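MutS2 protein (Thermus thermophilus, PDB 2ZQE) probably cuts DNA through the endonuclease activity of its Smr domain and in this way helps to suppress homologous recombination. Local coordinates at residues 16-21 and 48-53; 23-28 and 59-64; 65-70 and 76-81. One frame throughout, in Å; residues are numbered along the deposited sequence.

Contact 1: 16-21 and 48-53; sequences EALLEV and RQAIRE
L18 and V21 of helix 14-30 pack against I51 of helix 46-57, while the flat groups of the pair, the guanidiniums of R48 and R52, lie on another flank of the second helix. The two are layered one turn apart: CD of R52 sits over the centre of one face of the R48 group, and NH2 of R48 lies 3.3 Å above the plane of the R52 guanidinium. R48 uses that same NH2 in a salt bridge to D66 on strand 61-66, and R52 NH1 makes a long, weak ion pair with the same carboxylate.

The side facing helix 14-30 is mainly aliphatic. The CG of L18 is anti to the carbonyl carbon (chi1 -75°); beyond it CD1 runs on extended, and the other branch, CD2, turns to helix 46-57. There this methyl lies 3.8 Å from the backbone O of A50 and 4.0 Å from CG1 of I51, while CD1 reaches CB of A50 more loosely. V21 adds its CG2, 4.2 Å from the same I51 CG1, so one methylene is touched by two residues spaced three apart on the neighbouring helix. L38 of strand 35-39 touches both V21 and I51, which puts the contact against the sheet.

The axes of the two short segments approach to 10.0 Å, crossing at -37°. No hydrogen bond links the segments, and the aliphatic groups meet without any directional bond. The contact is therefore a case of shape and hydrophobic burial placing two helices that together make the helical layer of a two-layer alpha/beta sandwich, with the charged groups turned to other partners.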
ATOM      1  N   GLU A  16      -8.687  -9.896  -0.477  1.00  6.70           N
ATOM      2  CA  GLU A  16      -8.344  -9.720   0.932  1.00  7.67           C
ATOM      3  C   GLU A  16      -7.361  -8.553   1.086  1.00  6.75           C
ATOM      4  O   GLU A  16      -7.498  -7.718   1.995  1.00  6.28           O
ATOM      5  CB  GLU A  16      -7.671 -10.974   1.470  1.00  7.30           C
ATOM      6  CG  GLU A  16      -8.584 -12.163   1.746  1.00  9.65           C
ATOM      7  CD  GLU A  16      -7.759 -13.399   2.106  1.00 10.33           C
ATOM      8  OE1 GLU A  16      -6.857 -13.730   1.332  1.00  9.26           O
ATOM      9  OE2 GLU A  16      -7.977 -14.009   3.185  1.00 15.96           O
ATOM     10  N   ALA A  17      -6.383  -8.507   0.190  1.00  5.90           N
ATOM     11  CA  ALA A  17      -5.363  -7.449   0.218  1.00  5.63           C
ATOM     12  C   ALA A  17      -5.976  -6.066   0.047  1.00  5.58           C
ATOM     13  O   ALA A  17      -5.645  -5.136   0.785  1.00  5.51           O
ATOM     14  CB  ALA A  17      -4.267  -7.708  -0.840  1.00  5.11           C
ATOM     15  N   LEU A  18      -6.886  -5.928  -0.911  1.00  5.62           N
ATOM     16  CA  LEU A  18      -7.549  -4.635  -1.126  1.00  5.93           C
ATOM     17  C   LEU A  18      -8.441  -4.206   0.043  1.00  5.76           C
ATOM     18  O   LEU A  18      -8.493  -3.023   0.383  1.00  5.61           O
ATOM     19  CB  LEU A  18      -8.340  -4.640  -2.438  1.00  6.26           C
ATOM     20  CG  LEU A  18      -7.466  -4.547  -3.696  1.00  9.07           C
ATOM     21  CD1 LEU A  18      -8.340  -4.391  -4.935  1.00  9.75           C
ATOM     22  CD2 LEU A  18      -6.463  -3.426  -3.651  1.00 12.20           C
ATOM     23  N   LEU A  19      -9.144  -5.169   0.648  1.00  5.44           N
ATOM     24  CA  LEU A  19      -9.898  -4.887   1.879  1.00  6.56           C
ATOM     25  C   LEU A  19      -8.984  -4.355   2.994  1.00  6.42           C
ATOM     26  O   LEU A  19      -9.316  -3.361   3.689  1.00  5.85           O
ATOM     27  CB  LEU A  19     -10.668  -6.141   2.337  1.00  6.36           C
ATOM     28  CG  LEU A  19     -11.533  -5.990   3.595  1.00  9.53           C
ATOM     29  CD1 LEU A  19     -12.654  -5.007   3.341  1.00 12.63           C
ATOM     30  CD2 LEU A  19     -12.103  -7.333   3.959  1.00 11.57           C
ATOM     31  N   GLU A  20      -7.831  -5.006   3.169  1.00  6.28           N
ATOM     32  CA  GLU A  20      -6.890  -4.572   4.187  1.00  6.48           C
ATOM     33  C   GLU A  20      -6.262  -3.234   3.841  1.00  6.16           C
ATOM     34  O   GLU A  20      -6.023  -2.419   4.733  1.00  6.56           O
ATOM     35  CB  GLU A  20      -5.829  -5.645   4.479  1.00  6.88           C
ATOM     36  CG  GLU A  20      -4.803  -5.246   5.552  1.00 11.78           C
ATOM     37  CD  GLU A  20      -5.446  -4.677   6.812  1.00 16.71           C
ATOM     38  OE1 GLU A  20      -6.457  -5.251   7.258  1.00 19.79           O
ATOM     39  OE2 GLU A  20      -4.942  -3.658   7.355  1.00 19.08           O
ATOM     40  N   VAL A  21      -5.978  -3.000   2.562  1.00  5.72           N
ATOM     41  CA  VAL A  21      -5.440  -1.694   2.161  1.00  5.41           C
ATOM     42  C   VAL A  21      -6.423  -0.567   2.496  1.00  5.96           C
ATOM     43  O   VAL A  21      -6.034   0.470   3.037  1.00  6.82           O
ATOM     44  CB  VAL A  21      -5.033  -1.663   0.678  1.00  5.48           C
ATOM     45  CG1 VAL A  21      -4.781  -0.230   0.218  1.00  4.57           C
ATOM     46  CG2 VAL A  21      -3.780  -2.517   0.483  1.00  5.54           C
ATOM     47  N   ARG A  48       0.681  -6.277  -6.297  1.00  4.89           N
ATOM     48  CA  ARG A  48       1.235  -4.968  -6.640  1.00  4.68           C
ATOM     49  C   ARG A  48       0.314  -4.262  -7.634  1.00  5.01           C
ATOM     50  O   ARG A  48      -0.051  -3.098  -7.434  1.00  4.92           O
ATOM     51  CB  ARG A  48       2.658  -5.086  -7.204  1.00  5.00           C
ATOM     52  CG  ARG A  48       3.258  -3.737  -7.634  1.00  5.21           C
ATOM     53  CD  ARG A  48       4.665  -3.937  -8.234  1.00  4.86           C
ATOM     54  NE  ARG A  48       5.201  -2.671  -8.744  1.00  5.89           N
ATOM     55  CZ  ARG A  48       4.909  -2.156  -9.942  1.00  6.77           C
ATOM     56  NH1 ARG A  48       4.077  -2.780 -10.778  1.00  6.93           N
ATOM     57  NH2 ARG A  48       5.426  -0.992 -10.301  1.00  7.25           N
ATOM     58  N   GLN A  49      -0.037  -4.953  -8.717  1.00  5.46           N
ATOM     59  CA  GLN A  49      -0.843  -4.326  -9.757  1.00  6.59           C
ATOM     60  C   GLN A  49      -2.209  -3.890  -9.258  1.00  6.18           C
ATOM     61  O   GLN A  49      -2.649  -2.760  -9.539  1.00  6.30           O
ATOM     62  CB  GLN A  49      -0.992  -5.247 -10.965  1.00  7.23           C
ATOM     63  CG  GLN A  49      -1.691  -4.556 -12.136  1.00 10.48           C
ATOM     64  CD  GLN A  49      -1.224  -5.093 -13.470  1.00 16.42           C
ATOM     65  OE1 GLN A  49      -1.398  -6.263 -13.763  1.00 15.83           O
ATOM     66  NE2 GLN A  49      -0.636  -4.220 -14.299  1.00 21.05           N
ATOM     67  N   ALA A  50      -2.882  -4.781  -8.520  1.00  5.52           N
ATOM     68  CA  ALA A  50      -4.229  -4.493  -8.033  1.00  5.72           C
ATOM     69  C   ALA A  50      -4.212  -3.351  -7.024  1.00  5.42           C
ATOM     70  O   ALA A  50      -5.061  -2.463  -7.061  1.00  5.39           O
ATOM     71  CB  ALA A  50      -4.872  -5.736  -7.424  1.00  6.01           C
ATOM     72  N   ILE A  51      -3.218  -3.370  -6.138  1.00  4.57           N
ATOM     73  CA  ILE A  51      -3.056  -2.302  -5.150  1.00  4.09           C
ATOM     74  C   ILE A  51      -2.767  -0.932  -5.799  1.00  4.30           C
ATOM     75  O   ILE A  51      -3.405   0.085  -5.454  1.00  4.02           O
ATOM     76  CB  ILE A  51      -1.980  -2.669  -4.124  1.00  3.96           C
ATOM     77  CG1 ILE A  51      -2.481  -3.812  -3.255  1.00  3.40           C
ATOM     78  CG2 ILE A  51      -1.602  -1.427  -3.267  1.00  3.95           C
ATOM     79  CD1 ILE A  51      -1.382  -4.508  -2.449  1.00  4.60           C
ATOM     80  N   ARG A  52      -1.835  -0.892  -6.742  1.00  4.99           N
ATOM     81  CA  ARG A  52      -1.522   0.375  -7.405  1.00  5.37           C
ATOM     82  C   ARG A  52      -2.766   0.963  -8.070  1.00  5.71           C
ATOM     83  O   ARG A  52      -3.031   2.158  -7.935  1.00  5.84           O
ATOM     84  CB  ARG A  52      -0.395   0.208  -8.422  1.00  5.60           C
ATOM     85  CG  ARG A  52       0.969   0.005  -7.758  1.00  4.95           C
ATOM     86  CD  ARG A  52       2.036  -0.495  -8.740  1.00  5.16           C
ATOM     87  NE  ARG A  52       2.367   0.457  -9.806  1.00  6.11           N
ATOM     88  CZ  ARG A  52       3.240   1.467  -9.686  1.00  7.48           C
ATOM     89  NH1 ARG A  52       3.856   1.713  -8.534  1.00  6.26           N
ATOM     90  NH2 ARG A  52       3.501   2.235 -10.734  1.00  7.42           N
ATOM     91  N   GLU A  53      -3.550   0.124  -8.744  1.00  5.84           N
ATOM     92  CA  GLU A  53      -4.763   0.632  -9.395  1.00  6.98           C
ATOM     93  C   GLU A  53      -5.804   1.142  -8.372  1.00  7.00           C
ATOM     94  O   GLU A  53      -6.428   2.202  -8.556  1.00  7.11           O
ATOM     95  CB  GLU A  53      -5.346  -0.418 -10.352  1.00  7.96           C
ATOM     96  CG  GLU A  53      -6.529   0.102 -11.173  1.00 10.22           C
ATOM     97  CD  GLU A  53      -6.190   1.201 -12.195  1.00 13.62           C
ATOM     98  OE1 GLU A  53      -5.005   1.498 -12.469  1.00 12.09           O
ATOM     99  OE2 GLU A  53      -7.158   1.773 -12.758  1.00 15.76           O
TER

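Contact 2: 23-28 and 59-64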
ATOM      1  N   GLN A  23      -8.636  -0.528   4.871  1.00  7.47           N
ATOM      2  CA  GLN A  23      -8.580  -0.354   6.324  1.00  7.85           C
ATOM      3  C   GLN A  23      -7.302   0.345   6.778  1.00  7.54           C
ATOM      4  O   GLN A  23      -7.336   1.248   7.636  1.00  7.72           O
ATOM      5  CB  GLN A  23      -8.746  -1.696   7.042  1.00  8.85           C
ATOM      6  CG  GLN A  23      -8.908  -1.551   8.555  1.00 12.63           C
ATOM      7  CD  GLN A  23     -10.144  -0.732   8.952  1.00 18.39           C
ATOM      8  OE1 GLN A  23     -11.162  -0.724   8.245  1.00 21.71           O
ATOM      9  NE2 GLN A  23     -10.054  -0.039  10.097  1.00 18.74           N
ATOM     10  N   ALA A  24      -6.167  -0.061   6.206  1.00  6.39           N
ATOM     11  CA  ALA A  24      -4.888   0.528   6.596  1.00  6.64           C
ATOM     12  C   ALA A  24      -4.809   2.017   6.236  1.00  6.19           C
ATOM     13  O   ALA A  24      -4.240   2.805   6.998  1.00  6.90           O
ATOM     14  CB  ALA A  24      -3.733  -0.248   5.968  1.00  6.73           C
ATOM     15  N   LEU A  25      -5.377   2.402   5.089  1.00  6.26           N
ATOM     16  CA  LEU A  25      -5.401   3.821   4.690  1.00  5.70           C
ATOM     17  C   LEU A  25      -6.295   4.590   5.659  1.00  6.31           C
ATOM     18  O   LEU A  25      -5.938   5.683   6.116  1.00  6.76           O
ATOM     19  CB  LEU A  25      -5.928   3.981   3.257  1.00  6.10           C
ATOM     20  CG  LEU A  25      -4.970   3.492   2.163  1.00  4.76           C
ATOM     21  CD1 LEU A  25      -5.714   3.354   0.831  1.00  7.61           C
ATOM     22  CD2 LEU A  25      -3.781   4.436   2.026  1.00  7.32           C
ATOM     23  N   GLU A  26      -7.429   3.986   6.009  1.00  6.31           N
ATOM     24  CA  GLU A  26      -8.347   4.628   6.955  1.00  7.59           C
ATOM     25  C   GLU A  26      -7.653   4.885   8.297  1.00  7.71           C
ATOM     26  O   GLU A  26      -7.740   5.987   8.859  1.00  7.50           O
ATOM     27  CB  GLU A  26      -9.602   3.771   7.154  1.00  7.52           C
ATOM     28  CG  GLU A  26     -10.761   4.509   7.862  1.00 10.58           C
ATOM     29  CD  GLU A  26     -11.352   5.693   7.084  1.00 13.28           C
ATOM     30  OE1 GLU A  26     -11.020   5.921   5.895  1.00 14.34           O
ATOM     31  OE2 GLU A  26     -12.210   6.404   7.674  1.00 16.35           O
ATOM     32  N   GLU A  27      -6.957   3.868   8.799  1.00  8.02           N
ATOM     33  CA  GLU A  27      -6.291   3.962  10.090  1.00  9.15           C
ATOM     34  C   GLU A  27      -5.119   4.942  10.037  1.00  9.01           C
ATOM     35  O   GLU A  27      -4.901   5.712  10.972  1.00  9.39           O
ATOM     36  CB  GLU A  27      -5.845   2.573  10.572  1.00  8.54           C
ATOM     37  CG  GLU A  27      -7.048   1.705  10.944  1.00 10.27           C
ATOM     38  CD  GLU A  27      -6.684   0.306  11.409  1.00 11.27           C
ATOM     39  OE1 GLU A  27      -5.503   0.046  11.702  1.00 16.03           O
ATOM     40  OE2 GLU A  27      -7.607  -0.531  11.506  1.00 16.08           O
ATOM     41  N   ALA A  28      -4.375   4.927   8.939  1.00  8.90           N
ATOM     42  CA  ALA A  28      -3.210   5.804   8.800  1.00  8.62           C
ATOM     43  C   ALA A  28      -3.659   7.267   8.816  1.00  9.14           C
ATOM     44  O   ALA A  28      -3.057   8.086   9.515  1.00  8.85           O
ATOM     45  CB  ALA A  28      -2.431   5.486   7.524  1.00  9.15           C
ATOM     46  N   LYS A  59      -9.186   8.585  -2.861  1.00 10.81           N
ATOM     47  CA  LYS A  59      -9.077  10.007  -2.505  1.00 11.55           C
ATOM     48  C   LYS A  59      -8.271  10.304  -1.227  1.00 11.23           C
ATOM     49  O   LYS A  59      -8.022  11.478  -0.907  1.00 11.51           O
ATOM     50  CB  LYS A  59     -10.466  10.644  -2.451  1.00 12.49           C
ATOM     51  CG  LYS A  59     -11.085  10.764  -3.836  1.00 16.12           C
ATOM     52  CD  LYS A  59     -12.493  11.339  -3.788  1.00 20.44           C
ATOM     53  CE  LYS A  59     -13.018  11.603  -5.202  1.00 23.28           C
ATOM     54  NZ  LYS A  59     -13.250  10.335  -5.943  1.00 25.13           N
ATOM     55  N   ARG A  60      -7.871   9.257  -0.507  1.00  9.56           N
ATOM     56  CA  ARG A  60      -7.024   9.403   0.678  1.00  9.28           C
ATOM     57  C   ARG A  60      -5.546   9.475   0.332  1.00  9.23           C
ATOM     58  O   ARG A  60      -4.717   9.731   1.209  1.00 10.46           O
ATOM     59  CB  ARG A  60      -7.249   8.251   1.649  1.00  9.45           C
ATOM     60  CG  ARG A  60      -8.630   8.297   2.275  1.00  8.06           C
ATOM     61  CD  ARG A  60      -8.962   7.007   2.978  1.00  9.27           C
ATOM     62  NE  ARG A  60      -8.981   5.881   2.044  1.00  7.67           N
ATOM     63  CZ  ARG A  60      -9.413   4.663   2.358  1.00  8.52           C
ATOM     64  NH1 ARG A  60      -9.870   4.428   3.585  1.00 10.06           N
ATOM     65  NH2 ARG A  60      -9.393   3.686   1.458  1.00  9.51           N
ATOM     66  N   VAL A  61      -5.229   9.224  -0.937  1.00  8.17           N
ATOM     67  CA  VAL A  61      -3.839   9.087  -1.389  1.00  7.88           C
ATOM     68  C   VAL A  61      -3.392  10.339  -2.138  1.00  8.01           C
ATOM     69  O   VAL A  61      -4.060  10.789  -3.075  1.00  8.38           O
ATOM     70  CB  VAL A  61      -3.683   7.853  -2.321  1.00  7.52           C
ATOM     71  CG1 VAL A  61      -2.273   7.758  -2.899  1.00  8.43           C
ATOM     72  CG2 VAL A  61      -4.061   6.577  -1.587  1.00  7.23           C
ATOM     73  N   GLU A  62      -2.251  10.889  -1.726  1.00  8.10           N
ATOM     74  CA  GLU A  62      -1.624  11.970  -2.475  1.00  9.53           C
ATOM     75  C   GLU A  62      -0.772  11.401  -3.614  1.00  9.27           C
ATOM     76  O   GLU A  62      -0.899  11.817  -4.762  1.00  9.71           O
ATOM     77  CB  GLU A  62      -0.793  12.847  -1.564  1.00 10.40           C
ATOM     78  CG  GLU A  62      -0.185  14.024  -2.299  1.00 15.90           C
ATOM     79  CD  GLU A  62       0.403  15.040  -1.367  1.00 22.20           C
ATOM     80  OE1 GLU A  62       1.433  14.723  -0.725  1.00 24.36           O
ATOM     81  OE2 GLU A  62      -0.165  16.158  -1.297  1.00 24.80           O
ATOM     82  N   SER A  63       0.114  10.464  -3.283  1.00  8.02           N
ATOM     83  CA  SER A  63       0.937   9.826  -4.310  1.00  7.67           C
ATOM     84  C   SER A  63       1.410   8.470  -3.806  1.00  6.66           C
ATOM     85  O   SER A  63       1.281   8.164  -2.620  1.00  6.49           O
ATOM     86  CB  SER A  63       2.126  10.718  -4.682  1.00  7.41           C
ATOM     87  OG  SER A  63       3.002  10.912  -3.573  1.00  7.17           O
ATOM     88  N   PHE A  64       1.901   7.640  -4.713  1.00  6.07           N
ATOM     89  CA  PHE A  64       2.479   6.358  -4.309  1.00  4.69           C
ATOM     90  C   PHE A  64       3.559   5.972  -5.295  1.00  5.10           C
ATOM     91  O   PHE A  64       3.575   6.462  -6.432  1.00  5.08           O
ATOM     92  CB  PHE A  64       1.400   5.264  -4.243  1.00  5.04           C
ATOM     93  CG  PHE A  64       0.817   4.928  -5.585  1.00  3.99           C
ATOM     94  CD1 PHE A  64       1.445   4.001  -6.418  1.00  3.85           C
ATOM     95  CD2 PHE A  64      -0.349   5.553  -6.027  1.00  6.28           C
ATOM     96  CE1 PHE A  64       0.913   3.695  -7.683  1.00  5.96           C
ATOM     97  CE2 PHE A  64      -0.879   5.255  -7.276  1.00  5.69           C
ATOM     98  CZ  PHE A  64      -0.248   4.331  -8.103  1.00  6.56           C
TER
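L25 and R60 meet where helix 14-30 of the two-layer alpha/beta Smr domain passes the chain leading into the edge strand 61-66. The apolar part is small: CD2 of L25 touches CG2 of V61 at 4.2 Å, and the leucine also packs on L36 and L81 of the central strands.

A second kind of contact lays aliphatic carbon on a charged plane. CB of L25 lies over the centre of one face of the R60 guanidinium, 3.7 Å from CZ, and CD1 of L25 comes within 3.7 Å of NH2.

Ionic contacts occupy the rim of the same group. A bend at chi3 (-62°) of R60 turns the guanidinium so that one face lies on L25 and NH1 donates to OE1 of E26, while NH2 forms salt bridges with D22 and D58. Three carboxylates thus share one cation, which probably fixes its rotation and offsets their mutual repulsion. With an alanine in place of R60, the carboxylates of E26, D22 and D58 would probably lose their common positive partner and the flank of L25 its cover.

The NH1 to OE1 bond of R60 and E26 is 3.0 Å long and bent to 142° at the hydrogen, reaching the anti side of the oxygen.

Contact 3: 65-70 and 76-81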
ATOM      1  N   ALA A  65       4.455   5.088  -4.856  1.00  4.63           N
ATOM      2  CA  ALA A  65       5.559   4.610  -5.692  1.00  5.07           C
ATOM      3  C   ALA A  65       6.120   3.338  -5.098  1.00  4.64           C
ATOM      4  O   ALA A  65       5.946   3.083  -3.910  1.00  4.95           O
ATOM      5  CB  ALA A  65       6.661   5.651  -5.750  1.00  4.89           C
ATOM      6  N   ASP A  66       6.763   2.526  -5.932  1.00  4.37           N
ATOM      7  CA  ASP A  66       7.559   1.411  -5.415  1.00  5.15           C
ATOM      8  C   ASP A  66       8.613   1.959  -4.470  1.00  5.14           C
ATOM      9  O   ASP A  66       9.168   3.055  -4.705  1.00  5.34           O
ATOM     10  CB  ASP A  66       8.277   0.701  -6.567  1.00  4.48           C
ATOM     11  CG  ASP A  66       7.326  -0.012  -7.489  1.00  6.48           C
ATOM     12  OD1 ASP A  66       6.538  -0.837  -6.977  1.00  6.99           O
ATOM     13  OD2 ASP A  66       7.390   0.245  -8.716  1.00  6.65           O
ATOM     14  N   ALA A  67       8.881   1.205  -3.410  1.00  5.62           N
ATOM     15  CA  ALA A  67      10.036   1.460  -2.546  1.00  6.43           C
ATOM     16  C   ALA A  67      11.313   1.326  -3.393  1.00  7.06           C
ATOM     17  O   ALA A  67      11.339   0.568  -4.382  1.00  7.89           O
ATOM     18  CB  ALA A  67      10.059   0.491  -1.379  1.00  6.87           C
ATOM     19  N   PRO A  68      12.367   2.082  -3.030  1.00  7.50           N
ATOM     20  CA  PRO A  68      13.648   1.943  -3.741  1.00  8.24           C
ATOM     21  C   PRO A  68      14.308   0.601  -3.454  1.00  9.07           C
ATOM     22  O   PRO A  68      13.957  -0.063  -2.458  1.00  9.45           O
ATOM     23  CB  PRO A  68      14.512   3.082  -3.168  1.00  7.78           C
ATOM     24  CG  PRO A  68      13.926   3.403  -1.858  1.00  8.33           C
ATOM     25  CD  PRO A  68      12.426   3.087  -1.951  1.00  8.20           C
ATOM     26  N   PRO A  69      15.250   0.188  -4.322  1.00  9.59           N
ATOM     27  CA  PRO A  69      15.995  -1.036  -4.025  1.00 10.13           C
ATOM     28  C   PRO A  69      16.675  -0.926  -2.656  1.00 10.14           C
ATOM     29  O   PRO A  69      17.289   0.097  -2.360  1.00  9.58           O
ATOM     30  CB  PRO A  69      17.025  -1.124  -5.161  1.00 10.67           C
ATOM     31  CG  PRO A  69      16.951   0.130  -5.913  1.00 10.99           C
ATOM     32  CD  PRO A  69      15.649   0.811  -5.597  1.00 10.05           C
ATOM     33  N   GLY A  70      16.553  -1.968  -1.832  1.00 10.61           N
ATOM     34  CA  GLY A  70      17.110  -1.964  -0.482  1.00 11.02           C
ATOM     35  C   GLY A  70      16.106  -1.617   0.586  1.00 11.05           C
ATOM     36  O   GLY A  70      16.370  -1.809   1.773  1.00 11.60           O
ATOM     37  N   VAL A  76       7.180  -3.470  -2.187  1.00  4.85           N
ATOM     38  CA  VAL A  76       6.549  -2.539  -1.251  1.00  4.90           C
ATOM     39  C   VAL A  76       6.068  -1.321  -2.016  1.00  4.99           C
ATOM     40  O   VAL A  76       6.814  -0.752  -2.812  1.00  4.61           O
ATOM     41  CB  VAL A  76       7.514  -2.103  -0.124  1.00  4.84           C
ATOM     42  CG1 VAL A  76       6.877  -1.009   0.756  1.00  5.48           C
ATOM     43  CG2 VAL A  76       7.919  -3.320   0.740  1.00  6.44           C
ATOM     44  N   THR A  77       4.817  -0.938  -1.776  1.00  4.50           N
ATOM     45  CA  THR A  77       4.306   0.330  -2.296  1.00  4.14           C
ATOM     46  C   THR A  77       4.287   1.334  -1.158  1.00  3.81           C
ATOM     47  O   THR A  77       3.678   1.108  -0.105  1.00  4.85           O
ATOM     48  CB  THR A  77       2.882   0.198  -2.890  1.00  4.19           C
ATOM     49  OG1 THR A  77       2.913  -0.681  -4.011  1.00  4.41           O
ATOM     50  CG2 THR A  77       2.392   1.571  -3.361  1.00  3.60           C
ATOM     51  N   VAL A  78       4.969   2.454  -1.380  1.00  3.76           N
ATOM     52  CA  VAL A  78       5.056   3.512  -0.386  1.00  4.27           C
ATOM     53  C   VAL A  78       4.034   4.585  -0.728  1.00  4.35           C
ATOM     54  O   VAL A  78       4.088   5.174  -1.799  1.00  5.21           O
ATOM     55  CB  VAL A  78       6.479   4.115  -0.377  1.00  3.61           C
ATOM     56  CG1 VAL A  78       6.615   5.162   0.726  1.00  5.09           C
ATOM     57  CG2 VAL A  78       7.505   3.004  -0.182  1.00  5.56           C
ATOM     58  N   VAL A  79       3.113   4.815   0.204  1.00  4.27           N
ATOM     59  CA  VAL A  79       1.979   5.719  -0.009  1.00  4.85           C
ATOM     60  C   VAL A  79       2.163   7.014   0.779  1.00  5.59           C
ATOM     61  O   VAL A  79       2.380   6.987   1.995  1.00  5.52           O
ATOM     62  CB  VAL A  79       0.634   5.039   0.412  1.00  4.44           C
ATOM     63  CG1 VAL A  79      -0.555   5.939   0.107  1.00  6.16           C
ATOM     64  CG2 VAL A  79       0.447   3.658  -0.287  1.00  5.30           C
ATOM     65  N   ALA A  80       2.083   8.137   0.071  1.00  5.57           N
ATOM     66  CA  ALA A  80       1.994   9.450   0.699  1.00  7.29           C
ATOM     67  C   ALA A  80       0.524   9.782   0.876  1.00  7.72           C
ATOM     68  O   ALA A  80      -0.230   9.861  -0.100  1.00  8.08           O
ATOM     69  CB  ALA A  80       2.663  10.497  -0.157  1.00  6.95           C
ATOM     70  N   LEU A  81       0.124  10.018   2.116  1.00  9.11           N
ATOM     71  CA  LEU A  81      -1.275  10.246   2.437  1.00 10.72           C
ATOM     72  C   LEU A  81      -1.649  11.716   2.351  1.00 12.41           C
ATOM     73  O   LEU A  81      -0.826  12.597   2.630  1.00 12.61           O
ATOM     74  CB  LEU A  81      -1.557   9.720   3.849  1.00 10.92           C
ATOM     75  CG  LEU A  81      -1.251   8.224   4.033  1.00 12.23           C
ATOM     76  CD1 LEU A  81      -1.058   7.864   5.488  1.00 14.61           C
ATOM     77  CD2 LEU A  81      -2.357   7.396   3.396  1.00 15.49           C
TER
HETATM   78  O   HOH W   1       4.206   0.254  -6.237  1.00  7.31           O
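A65 and V78 form an antiparallel hydrogen-bonded pair, and the side chains around them sort cleanly by face. V78 N donates to A65 O at 2.8 Å, nearly straight, and the return bond from A65 N to V78 O is a little longer. One step on, A67 N reaches V76 O at 2.9 Å, so the pairing runs past the last strand residue, D66.

On the face of A65 and V78, the torsion of the valine does the work. With chi1 at -176°, CG1 of V78 lies opposite the backbone N and CG2 is left to lean on A67, 3.8 Å from its CB. That methyl of A67 also meets CB of V76 at 3.8 Å, so it rests on both valines.

D66 and T77, a non-hydrogen-bonded pair, share the other face. The beta substituents CG of D66 and OG1 of T77 both stand opposite their carbonyl carbons, with chi1 of -68° and -63°, and their polar ends are joined by a water rather than directly. It donates to OD1 of D66 at 2.7 Å and lies equally close to OG1 of T77. Each end has a further partner: OD2 of D66 is held by R48, and OG1 of T77 is hydrogen-bonded to H40. The water joins neighbouring strands, the aspartate ties them to helix 46-57 and the threonine to the loop after strand 35-39. The ladder is that of a beta hairpin, here the one placing edge strand 61-66 beside strand 76-81.

In the fold
From the N terminus, helix 14-30 supplies the first halves of two contacts: 16-21 waits for helix 46-57, and 23-28 for the chain entering strand 61-66. Contact 1 closes first, across strand 35-39, and contact 2 closes after it, so their segments alternate and the two loops cross. They also touch, F64 resting on the backbone of R52. Contact 3 opens only after both have closed and returns within a few residues as a hairpin, in series with them. Contact 1 joins the two helices; contact 2 joins helix 14-30 to the start of edge strand 61-66; contact 3 joins that edge to strand 76-81, whose L81 packs back on A28 of contact 2.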